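Local coordinates for protein monovalent Na+/H+ antiporter subunit D (Dietzia sp. DQ12-45-1b, PDB 7D3U) that serves as a membrane subunit of the Mrp sodium/proton antiporter complex and is related to the antiporter-like subunits of respiratory complex I, at residues M78-M83 against A253-Y258; V223-G228 against V276-A281; A233-S238 against P296-A301. All coordinates share one frame; numbering follows the deposited sequence.

Contact 1: residues M78-M83 against A253-Y258; sequences MFSALM and AIYAIY
Met-83 and Tyr-255 mark the closest approach of the two backbones, with their CA atoms 8.1 Å apart. Residues 78-83 run from a turn into the beginning of helix 80-101, whereas residues 253-258 are an interior part of helix 249-263. At that spacing the gap is filled by side chains. Phe-79, Tyr-255 and Tyr-258 do so as an aromatic cluster, a worked example of how rings can fill the space between two membrane helices. With CG anti to the backbone N (chi1 -165°), Phe-79 reaches out from the turn, and Tyr-255, extended likewise, comes the other way alongside it. CD1 of Tyr-255 lies over one face of the Phe-79 ring, toward its rim, 3.5 Å from CE2 of Phe-79. The two rings are inclined at 57°, with centroids 5.0 Å apart. Tyr-258 approaches differently: its CB sits at the edge of the Phe-79 ring, near the ring plane and 3.7 Å from Phe-79 CE2. Met-83 bends at chi2 and chi3, which brings its methyl CE to 3.8 Å from Tyr-255 CB. The polar end of Tyr-255 emerges beyond this apolar group. Its OH lies 2.9 Å from Ser-80 OG. The same tyrosine hydroxyl is hydrogen-bonded to Arg-259, and Ser-80 OG to Asp-77, so the pair belongs to a small polar group beside the rings. The OH of Tyr-258 is bonded to the backbone O of Ile-311 on helix 296-316. That helix also packs on Ile-254, while helix 320-350 reaches Met-83 through Leu-330 and Met-334, and helix 204-221 covers Ala-256 and Ile-257 through Leu-217.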
loop_
_atom_site.group_PDB
_atom_site.type_symbol
_atom_site.label_atom_id
_atom_site.label_comp_id
_atom_site.label_asym_id
_atom_site.label_seq_id
_atom_site.Cartn_x
_atom_site.Cartn_y
_atom_site.Cartn_z
ATOM N N MET A 78 -3.889 21.101 -11.549
ATOM C CA MET A 78 -5.170 20.434 -11.792
ATOM C C MET A 78 -5.026 18.916 -11.729
ATOM O O MET A 78 -6.020 18.185 -11.752
ATOM C CB MET A 78 -5.757 20.883 -13.137
ATOM C CG MET A 78 -7.133 20.324 -13.470
ATOM S SD MET A 78 -8.230 20.256 -12.045
ATOM C CE MET A 78 -9.115 21.794 -12.229
ATOM N N PHE A 79 -3.797 18.429 -11.610
ATOM C CA PHE A 79 -3.549 17.059 -11.192
ATOM C C PHE A 79 -3.203 17.012 -9.713
ATOM O O PHE A 79 -3.802 16.249 -8.947
ATOM C CB PHE A 79 -2.422 16.442 -12.027
ATOM C CG PHE A 79 -2.337 14.949 -11.920
ATOM C CD1 PHE A 79 -3.410 14.211 -11.456
ATOM C CD2 PHE A 79 -1.181 14.283 -12.283
ATOM C CE1 PHE A 79 -3.332 12.838 -11.356
ATOM C CE2 PHE A 79 -1.098 12.912 -12.185
ATOM C CZ PHE A 79 -2.174 12.189 -11.722
ATOM N N SER A 80 -2.256 17.853 -9.297
ATOM C CA SER A 80 -2.008 18.043 -7.877
ATOM C C SER A 80 -3.257 18.542 -7.168
ATOM O O SER A 80 -3.542 18.124 -6.045
ATOM C CB SER A 80 -0.849 19.018 -7.675
ATOM O OG SER A 80 0.250 18.674 -8.499
ATOM N N ALA A 81 -4.035 19.408 -7.816
ATOM C CA ALA A 81 -5.224 19.959 -7.169
ATOM C C ALA A 81 -6.301 18.895 -6.991
ATOM O O ALA A 81 -6.922 18.796 -5.923
ATOM C CB ALA A 81 -5.761 21.139 -7.974
ATOM N N LEU A 82 -6.544 18.093 -8.031
ATOM C CA LEU A 82 -7.523 17.017 -7.921
ATOM C C LEU A 82 -7.093 15.991 -6.883
ATOM O O LEU A 82 -7.909 15.529 -6.075
ATOM C CB LEU A 82 -7.734 16.352 -9.279
ATOM C CG LEU A 82 -8.694 17.070 -10.224
ATOM C CD1 LEU A 82 -8.683 16.423 -11.594
ATOM C CD2 LEU A 82 -10.095 17.075 -9.645
ATOM N N MET A 83 -5.810 15.625 -6.884
ATOM C CA MET A 83 -5.328 14.700 -5.868
ATOM C C MET A 83 -5.472 15.296 -4.476
ATOM O O MET A 83 -5.869 14.600 -3.538
ATOM C CB MET A 83 -3.878 14.321 -6.150
ATOM C CG MET A 83 -3.711 13.403 -7.341
ATOM S SD MET A 83 -4.369 11.762 -7.016
ATOM C CE MET A 83 -3.075 11.085 -5.983
ATOM N N ALA A 253 2.099 7.154 -4.857
ATOM C CA ALA A 253 3.037 6.499 -5.765
ATOM C C ALA A 253 2.533 6.541 -7.205
ATOM O O ALA A 253 3.323 6.713 -8.142
ATOM C CB ALA A 253 3.279 5.059 -5.320
ATOM N N ILE A 254 1.223 6.383 -7.402
ATOM C CA ILE A 254 0.653 6.461 -8.747
ATOM C C ILE A 254 0.851 7.854 -9.327
ATOM O O ILE A 254 1.260 8.015 -10.484
ATOM C CB ILE A 254 -0.838 6.082 -8.732
ATOM C CG1 ILE A 254 -1.041 4.663 -8.214
ATOM C CG2 ILE A 254 -1.427 6.220 -10.118
ATOM C CD1 ILE A 254 -0.152 3.654 -8.851
ATOM N N TYR A 255 0.524 8.883 -8.541
ATOM C CA TYR A 255 0.724 10.254 -8.995
ATOM C C TYR A 255 2.184 10.508 -9.334
ATOM O O TYR A 255 2.494 11.202 -10.309
ATOM C CB TYR A 255 0.240 11.239 -7.933
ATOM C CG TYR A 255 0.761 12.646 -8.118
ATOM C CD1 TYR A 255 0.111 13.541 -8.951
ATOM C CD2 TYR A 255 1.897 13.082 -7.453
ATOM C CE1 TYR A 255 0.578 14.825 -9.124
ATOM C CE2 TYR A 255 2.374 14.363 -7.620
ATOM C CZ TYR A 255 1.710 15.232 -8.457
ATOM O OH TYR A 255 2.179 16.513 -8.627
ATOM N N ALA A 256 3.098 9.955 -8.537
ATOM C CA ALA A 256 4.516 10.142 -8.807
ATOM C C ALA A 256 4.928 9.468 -10.105
ATOM O O ALA A 256 5.691 10.039 -10.888
ATOM C CB ALA A 256 5.345 9.605 -7.649
ATOM N N ILE A 257 4.445 8.247 -10.346
ATOM C CA ILE A 257 4.762 7.569 -11.599
ATOM C C ILE A 257 4.239 8.375 -12.777
ATOM O O ILE A 257 4.936 8.561 -13.784
ATOM C CB ILE A 257 4.194 6.138 -11.600
ATOM C CG1 ILE A 257 4.964 5.259 -10.618
ATOM C CG2 ILE A 257 4.262 5.544 -12.993
ATOM C CD1 ILE A 257 4.621 3.794 -10.715
ATOM N N TYR A 258 3.010 8.883 -12.661
ATOM C CA TYR A 258 2.439 9.704 -13.722
ATOM C C TYR A 258 3.306 10.923 -13.997
ATOM O O TYR A 258 3.703 11.171 -15.141
ATOM C CB TYR A 258 1.024 10.134 -13.347
ATOM C CG TYR A 258 -0.055 9.208 -13.850
ATOM C CD1 TYR A 258 -0.183 7.926 -13.344
ATOM C CD2 TYR A 258 -0.948 9.620 -14.825
ATOM C CE1 TYR A 258 -1.164 7.079 -13.796
ATOM C CE2 TYR A 258 -1.934 8.779 -15.283
ATOM C CZ TYR A 258 -2.037 7.511 -14.765
ATOM O OH TYR A 258 -3.017 6.665 -15.216
#

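Contact 2: residues V223-G228 against V276-A281; sequences VVPVHG and VVVFSA. With LMT (dodecyl-beta-D-maltoside), chain M; LMT (dodecyl-beta-D-maltoside), chain O.
Val-224 points into the side of helix 272-292, its CG1 branch meeting Ala-281 CB at 3.6 Å. With chi1 at 58°, this methyl stands between the valine's own backbone N and carbonyl carbon, and it also lies 3.3 Å from the backbone O of Val-278. The other branch, CG2, touches the carbonyl group of Ala-281. Val-223 turns its two methyls to different partners: CG1 comes to the edge of the Phe-279 ring, near its plane and 4.0 Å from CE1, while CG2 touches the terminal carbon C12 of a dodecyl maltoside at 3.6 Å. The same alkyl end meets Pro-225 CG and Val-278 CG1, so the detergent tail packs against both the helix and the loop. A second detergent chain follows the helix past Val-277 and Ser-280. One polar tie is added by Thr-282, whose OG1 is hydrogen-bonded to Val-224 N. Beyond the loop, Pro-225 packs on Val-576 of the neighbouring subunit A. The loop from Val-223 to His-227 separates helix 204-221 from the short helix that begins at Gly-228, and a break of this kind within a membrane-spanning helix is consistent with the discontinuous helices of the antiporter-like subunits of complex I and their Mrp relatives.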
loop_
_atom_site.group_PDB
_atom_site.type_symbol
_atom_site.label_atom_id
_atom_site.label_comp_id
_atom_site.label_asym_id
_atom_site.label_seq_id
_atom_site.Cartn_x
_atom_site.Cartn_y
_atom_site.Cartn_z
ATOM N N VAL A 223 2.748 -3.113 -7.731
ATOM C CA VAL A 223 2.531 -3.706 -9.046
ATOM C C VAL A 223 2.786 -5.204 -8.937
ATOM O O VAL A 223 3.224 -5.687 -7.888
ATOM C CB VAL A 223 3.422 -3.051 -10.113
ATOM C CG1 VAL A 223 3.125 -1.567 -10.194
ATOM C CG2 VAL A 223 4.873 -3.269 -9.773
ATOM N N VAL A 224 2.503 -5.954 -10.009
ATOM C CA VAL A 224 2.390 -7.412 -9.883
ATOM C C VAL A 224 3.641 -8.156 -9.431
ATOM O O VAL A 224 3.500 -9.203 -8.774
ATOM C CB VAL A 224 1.878 -8.024 -11.205
ATOM C CG1 VAL A 224 2.771 -7.700 -12.383
ATOM C CG2 VAL A 224 1.746 -9.524 -11.053
ATOM N N PRO A 225 4.872 -7.712 -9.730
ATOM C CA PRO A 225 6.016 -8.541 -9.321
ATOM C C PRO A 225 6.264 -8.325 -7.841
ATOM O O PRO A 225 6.723 -9.251 -7.162
ATOM C CB PRO A 225 7.189 -8.036 -10.173
ATOM C CG PRO A 225 6.575 -7.230 -11.261
ATOM C CD PRO A 225 5.347 -6.657 -10.655
ATOM N N VAL A 226 5.961 -7.144 -7.318
ATOM C CA VAL A 226 6.095 -6.849 -5.895
ATOM C C VAL A 226 4.727 -6.384 -5.408
ATOM O O VAL A 226 4.405 -5.194 -5.401
ATOM C CB VAL A 226 7.187 -5.813 -5.624
ATOM C CG1 VAL A 226 8.536 -6.449 -5.814
ATOM C CG2 VAL A 226 7.069 -4.643 -6.589
ATOM N N HIS A 227 3.905 -7.332 -4.964
ATOM C CA HIS A 227 2.557 -7.031 -4.502
ATOM C C HIS A 227 2.173 -7.732 -3.213
ATOM O O HIS A 227 1.272 -7.245 -2.519
ATOM C CB HIS A 227 1.525 -7.400 -5.575
ATOM C CG HIS A 227 1.522 -8.853 -5.932
ATOM N ND1 HIS A 227 0.927 -9.813 -5.143
ATOM C CD2 HIS A 227 2.043 -9.510 -6.994
ATOM C CE1 HIS A 227 1.082 -10.999 -5.704
ATOM N NE2 HIS A 227 1.754 -10.843 -6.829
ATOM N N GLY A 228 2.810 -8.851 -2.867
ATOM C CA GLY A 228 2.440 -9.583 -1.671
ATOM C C GLY A 228 2.616 -8.798 -0.393
ATOM O O GLY A 228 1.972 -9.114 0.612
ATOM N N VAL A 276 2.542 -1.633 -20.327
ATOM C CA VAL A 276 1.360 -2.408 -20.696
ATOM C C VAL A 276 1.444 -3.814 -20.116
ATOM O O VAL A 276 0.503 -4.296 -19.475
ATOM C CB VAL A 276 1.195 -2.444 -22.225
ATOM C CG1 VAL A 276 0.144 -3.461 -22.615
ATOM C CG2 VAL A 276 0.827 -1.071 -22.751
ATOM N N VAL A 277 2.584 -4.481 -20.313
ATOM C CA VAL A 277 2.737 -5.861 -19.857
ATOM C C VAL A 277 2.604 -5.945 -18.343
ATOM O O VAL A 277 1.807 -6.731 -17.815
ATOM C CB VAL A 277 4.083 -6.436 -20.330
ATOM C CG1 VAL A 277 4.386 -7.728 -19.598
ATOM C CG2 VAL A 277 4.063 -6.664 -21.826
ATOM N N VAL A 278 3.388 -5.140 -17.620
ATOM C CA VAL A 278 3.416 -5.237 -16.166
ATOM C C VAL A 278 2.060 -4.881 -15.574
ATOM O O VAL A 278 1.579 -5.547 -14.650
ATOM C CB VAL A 278 4.536 -4.351 -15.597
ATOM C CG1 VAL A 278 4.378 -4.185 -14.100
ATOM C CG2 VAL A 278 5.890 -4.946 -15.924
ATOM N N PHE A 279 1.401 -3.854 -16.108
ATOM C CA PHE A 279 0.148 -3.420 -15.509
ATOM C C PHE A 279 -1.014 -4.331 -15.880
ATOM O O PHE A 279 -1.935 -4.501 -15.075
ATOM C CB PHE A 279 -0.135 -1.972 -15.902
ATOM C CG PHE A 279 0.954 -1.020 -15.498
ATOM C CD1 PHE A 279 1.738 -1.278 -14.387
ATOM C CD2 PHE A 279 1.202 0.127 -16.228
ATOM C CE1 PHE A 279 2.743 -0.412 -14.013
ATOM C CE2 PHE A 279 2.208 0.997 -15.858
ATOM C CZ PHE A 279 2.975 0.726 -14.749
ATOM N N SER A 280 -0.987 -4.956 -17.060
ATOM C CA SER A 280 -1.994 -5.969 -17.355
ATOM C C SER A 280 -1.793 -7.203 -16.485
ATOM O O SER A 280 -2.765 -7.778 -15.974
ATOM C CB SER A 280 -1.949 -6.338 -18.837
ATOM O OG SER A 280 -0.623 -6.303 -19.331
ATOM N N ALA A 281 -0.538 -7.616 -16.292
ATOM C CA ALA A 281 -0.266 -8.699 -15.357
ATOM C C ALA A 281 -0.726 -8.343 -13.952
ATOM O O ALA A 281 -1.188 -9.215 -13.214
ATOM C CB ALA A 281 1.223 -9.039 -15.364
HETATM C C1 LMT M . 15.053 -7.473 -22.720
HETATM C C2 LMT M . 13.860 -7.050 -21.918
HETATM C C3 LMT M . 13.989 -7.142 -20.434
HETATM C C4 LMT M . 12.626 -6.883 -19.851
HETATM C C5 LMT M . 12.713 -6.763 -18.369
HETATM C C6 LMT M . 11.370 -6.617 -17.739
HETATM C C7 LMT M . 11.533 -6.301 -16.285
HETATM C C8 LMT M . 10.213 -5.922 -15.715
HETATM C C9 LMT M . 10.316 -5.181 -14.426
HETATM C C10 LMT M . 8.940 -5.086 -13.832
HETATM C C11 LMT M . 8.854 -3.938 -12.878
HETATM C C12 LMT M . 7.565 -3.916 -12.133
HETATM C C1B LMT O . 10.044 -6.016 -27.538
HETATM C C2B LMT O . 11.174 -5.969 -28.576
HETATM C C3B LMT O . 11.500 -7.392 -29.043
HETATM C C4B LMT O . 12.038 -8.237 -27.865
HETATM C C5B LMT O . 11.228 -7.910 -26.588
HETATM C C6B LMT O . 12.107 -7.227 -25.537
HETATM O O1B LMT O . 8.856 -5.904 -28.244
HETATM O O2B LMT O . 10.724 -5.204 -29.619
HETATM O O3B LMT O . 12.350 -7.392 -30.119
HETATM O "O4'" LMT O . 11.913 -9.581 -28.143
HETATM O O5B LMT O . 10.007 -7.212 -26.806
HETATM O O6B LMT O . 11.597 -7.452 -24.287
HETATM C "C1'" LMT O . 5.019 -4.469 -28.130
HETATM C "C2'" LMT O . 6.062 -3.439 -28.605
HETATM C "C3'" LMT O . 7.441 -4.114 -28.864
HETATM C "C4'" LMT O . 7.846 -5.075 -27.731
HETATM C "C5'" LMT O . 6.606 -5.958 -27.465
HETATM C "C6'" LMT O . 6.822 -7.087 -26.492
HETATM O "O1'" LMT O . 3.891 -3.836 -27.694
HETATM O "O2'" LMT O . 5.616 -2.898 -29.784
HETATM O "O3'" LMT O . 8.413 -3.172 -29.037
HETATM O "O5'" LMT O . 5.546 -5.168 -27.023
HETATM O "O6'" LMT O . 5.577 -7.452 -26.057
HETATM C C1 LMT O . 2.727 -4.629 -27.723
HETATM C C2 LMT O . 2.504 -5.040 -26.298
HETATM C C3 LMT O . 1.557 -6.170 -26.071
HETATM C C4 LMT O . 1.728 -6.614 -24.644
HETATM C C5 LMT O . 0.611 -7.515 -24.245
HETATM C C6 LMT O . 0.693 -7.915 -22.809
HETATM C C7 LMT O . -0.589 -8.573 -22.399
HETATM C C8 LMT O . -0.357 -9.375 -21.167
HETATM C C9 LMT O . -1.495 -10.275 -20.813
HETATM C C10 LMT O . -1.353 -10.642 -19.363
HETATM C C11 LMT O . -0.113 -11.438 -19.113
HETATM C C12 LMT O . -0.158 -12.118 -17.786
#

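Contact 3: residues A233-S238 against P296-A301; sequences AYPKMS and PRSILA
Arg-297 and Pro-235 carry most of this contact, one through a charged end and the other through its ring, with Ala-301 adding a smaller apolar patch. The arginine chain bends at chi3 (39°) and brings its guanidinium against the carbonyls of the loop 233-238. Both terminal nitrogens lie close to Pro-235 O and Met-237 O, NH2 at 2.7 Å from Pro-235 O and NH1 at 3.1 Å from Met-237 O, and NH1 also nears Tyr-234 O; the carbonyls approach the flat group obliquely. The local fold gathers them: Lys-236 is the centre of an inverse gamma turn, closed by a weak bond from Met-237 N to Pro-235 O. The arginine also makes a salt bridge through NE to Glu-348, which probably stabilises the buried charge. Pro-235 lies against the helix backbone, its CG 3.6 Å from Ser-298 CA and its CD 4.0 Å from Ala-301 CB. A leucine in place of Arg-297 would probably leave Glu-348 without its charged mate and the cluster of loop carbonyls facing an apolar group. The loop links helix 228-231 to helix 239-245, whose Thr-242 touches both Tyr-234 and Arg-297. Helix 320-350 packs Phe-341 on Arg-297 and Leu-300, helix 405-430 covers Ile-299, and helix 157-187 places Tyr-166 beside Tyr-234.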
loop_
_atom_site.group_PDB
_atom_site.type_symbol
_atom_site.label_atom_id
_atom_site.label_comp_id
_atom_site.label_asym_id
_atom_site.label_seq_id
_atom_site.Cartn_x
_atom_site.Cartn_y
_atom_site.Cartn_z
ATOM N N ALA A 233 -0.330 -6.795 4.537
ATOM C CA ALA A 233 -0.083 -5.764 5.536
ATOM C C ALA A 233 -1.331 -4.931 5.794
ATOM O O ALA A 233 -1.543 -4.458 6.913
ATOM C CB ALA A 233 1.071 -4.861 5.103
ATOM N N TYR A 234 -2.158 -4.748 4.772
ATOM C CA TYR A 234 -3.378 -3.963 4.920
ATOM C C TYR A 234 -4.478 -4.731 5.649
ATOM O O TYR A 234 -5.197 -4.130 6.457
ATOM C CB TYR A 234 -3.881 -3.483 3.557
ATOM C CG TYR A 234 -3.248 -2.192 3.098
ATOM C CD1 TYR A 234 -1.870 -2.043 3.078
ATOM C CD2 TYR A 234 -4.028 -1.120 2.693
ATOM C CE1 TYR A 234 -1.285 -0.866 2.662
ATOM C CE2 TYR A 234 -3.451 0.063 2.274
ATOM C CZ TYR A 234 -2.080 0.183 2.261
ATOM O OH TYR A 234 -1.498 1.356 1.845
ATOM N N PRO A 235 -4.672 -6.034 5.395
ATOM C CA PRO A 235 -5.657 -6.773 6.203
ATOM C C PRO A 235 -5.393 -6.709 7.696
ATOM O O PRO A 235 -6.340 -6.599 8.483
ATOM C CB PRO A 235 -5.530 -8.204 5.670
ATOM C CG PRO A 235 -5.132 -8.031 4.272
ATOM C CD PRO A 235 -4.229 -6.835 4.238
ATOM N N LYS A 236 -4.133 -6.773 8.111
ATOM C CA LYS A 236 -3.783 -6.819 9.529
ATOM C C LYS A 236 -3.571 -5.424 10.107
ATOM O O LYS A 236 -2.543 -5.127 10.712
ATOM C CB LYS A 236 -2.549 -7.689 9.720
ATOM C CG LYS A 236 -2.602 -8.974 8.923
ATOM C CD LYS A 236 -1.220 -9.518 8.645
ATOM C CE LYS A 236 -1.264 -10.501 7.496
ATOM N NZ LYS A 236 -2.555 -11.235 7.461
ATOM N N MET A 237 -4.559 -4.554 9.920
ATOM C CA MET A 237 -4.532 -3.212 10.480
ATOM C C MET A 237 -5.927 -2.853 10.963
ATOM O O MET A 237 -6.913 -3.510 10.620
ATOM C CB MET A 237 -4.038 -2.179 9.462
ATOM C CG MET A 237 -2.557 -2.277 9.154
ATOM S SD MET A 237 -2.119 -1.423 7.633
ATOM C CE MET A 237 -3.192 -0.001 7.746
ATOM N N SER A 238 -5.998 -1.805 11.776
ATOM C CA SER A 238 -7.284 -1.344 12.276
ATOM C C SER A 238 -8.188 -0.965 11.105
ATOM O O SER A 238 -7.702 -0.484 10.076
ATOM C CB SER A 238 -7.097 -0.149 13.209
ATOM O OG SER A 238 -8.302 0.582 13.347
ATOM N N PRO A 296 -12.905 -10.907 4.300
ATOM C CA PRO A 296 -13.505 -9.736 3.635
ATOM C C PRO A 296 -12.520 -8.610 3.385
ATOM O O PRO A 296 -12.468 -8.074 2.272
ATOM C CB PRO A 296 -14.621 -9.325 4.604
ATOM C CG PRO A 296 -14.199 -9.866 5.922
ATOM C CD PRO A 296 -13.488 -11.148 5.628
ATOM N N ARG A 297 -11.731 -8.232 4.390
ATOM C CA ARG A 297 -10.786 -7.139 4.211
ATOM C C ARG A 297 -9.489 -7.578 3.550
ATOM O O ARG A 297 -8.711 -6.718 3.127
ATOM C CB ARG A 297 -10.477 -6.476 5.554
ATOM C CG ARG A 297 -10.260 -4.978 5.447
ATOM C CD ARG A 297 -10.610 -4.271 6.738
ATOM N NE ARG A 297 -10.184 -5.035 7.903
ATOM C CZ ARG A 297 -8.957 -5.003 8.408
ATOM N NH1 ARG A 297 -8.028 -4.242 7.848
ATOM N NH2 ARG A 297 -8.658 -5.733 9.473
ATOM N N SER A 298 -9.236 -8.880 3.449
ATOM C CA SER A 298 -8.090 -9.365 2.697
ATOM C C SER A 298 -8.380 -9.487 1.211
ATOM O O SER A 298 -7.440 -9.544 0.411
ATOM C CB SER A 298 -7.634 -10.722 3.237
ATOM O OG SER A 298 -7.062 -11.506 2.207
ATOM N N ILE A 299 -9.655 -9.535 0.829
ATOM C CA ILE A 299 -10.018 -9.498 -0.582
ATOM C C ILE A 299 -9.782 -8.106 -1.150
ATOM O O ILE A 299 -9.262 -7.950 -2.263
ATOM C CB ILE A 299 -11.480 -9.943 -0.756
ATOM C CG1 ILE A 299 -11.582 -11.466 -0.752
ATOM C CG2 ILE A 299 -12.070 -9.361 -2.021
ATOM C CD1 ILE A 299 -12.998 -11.980 -0.789
ATOM N N LEU A 300 -10.156 -7.075 -0.391
ATOM C CA LEU A 300 -10.031 -5.705 -0.864
ATOM C C LEU A 300 -8.583 -5.288 -1.075
ATOM O O LEU A 300 -8.327 -4.404 -1.890
ATOM C CB LEU A 300 -10.719 -4.753 0.111
ATOM C CG LEU A 300 -12.186 -5.071 0.397
ATOM C CD1 LEU A 300 -12.744 -4.127 1.440
ATOM C CD2 LEU A 300 -12.998 -4.994 -0.879
ATOM N N ALA A 301 -7.626 -5.918 -0.391
ATOM C CA ALA A 301 -6.222 -5.598 -0.635
ATOM C C ALA A 301 -5.794 -6.039 -2.031
ATOM O O ALA A 301 -5.204 -5.260 -2.793
ATOM C CB ALA A 301 -5.344 -6.247 0.432
#

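All three contacts join parts of the membrane helix bundle, yet their chemistry follows their surroundings. Contacts 1 and 3 are buried and lie on opposite sides of the chain's centre, about 25 Å between centres; the first relies on aromatic rings with a polar fringe, the third on an arginine set among backbone carbonyls and a proline ring laid on the helix. Contact 2 is only partly buried, is mainly aliphatic and borders detergent. Helix 204-221 leads into the loop of contact 2 and packs against contact 1, while helix 296-316, which supplies one side of contact 3, also touches the other two. Along the chain the segments of every pair alternate, although no two contacts touch.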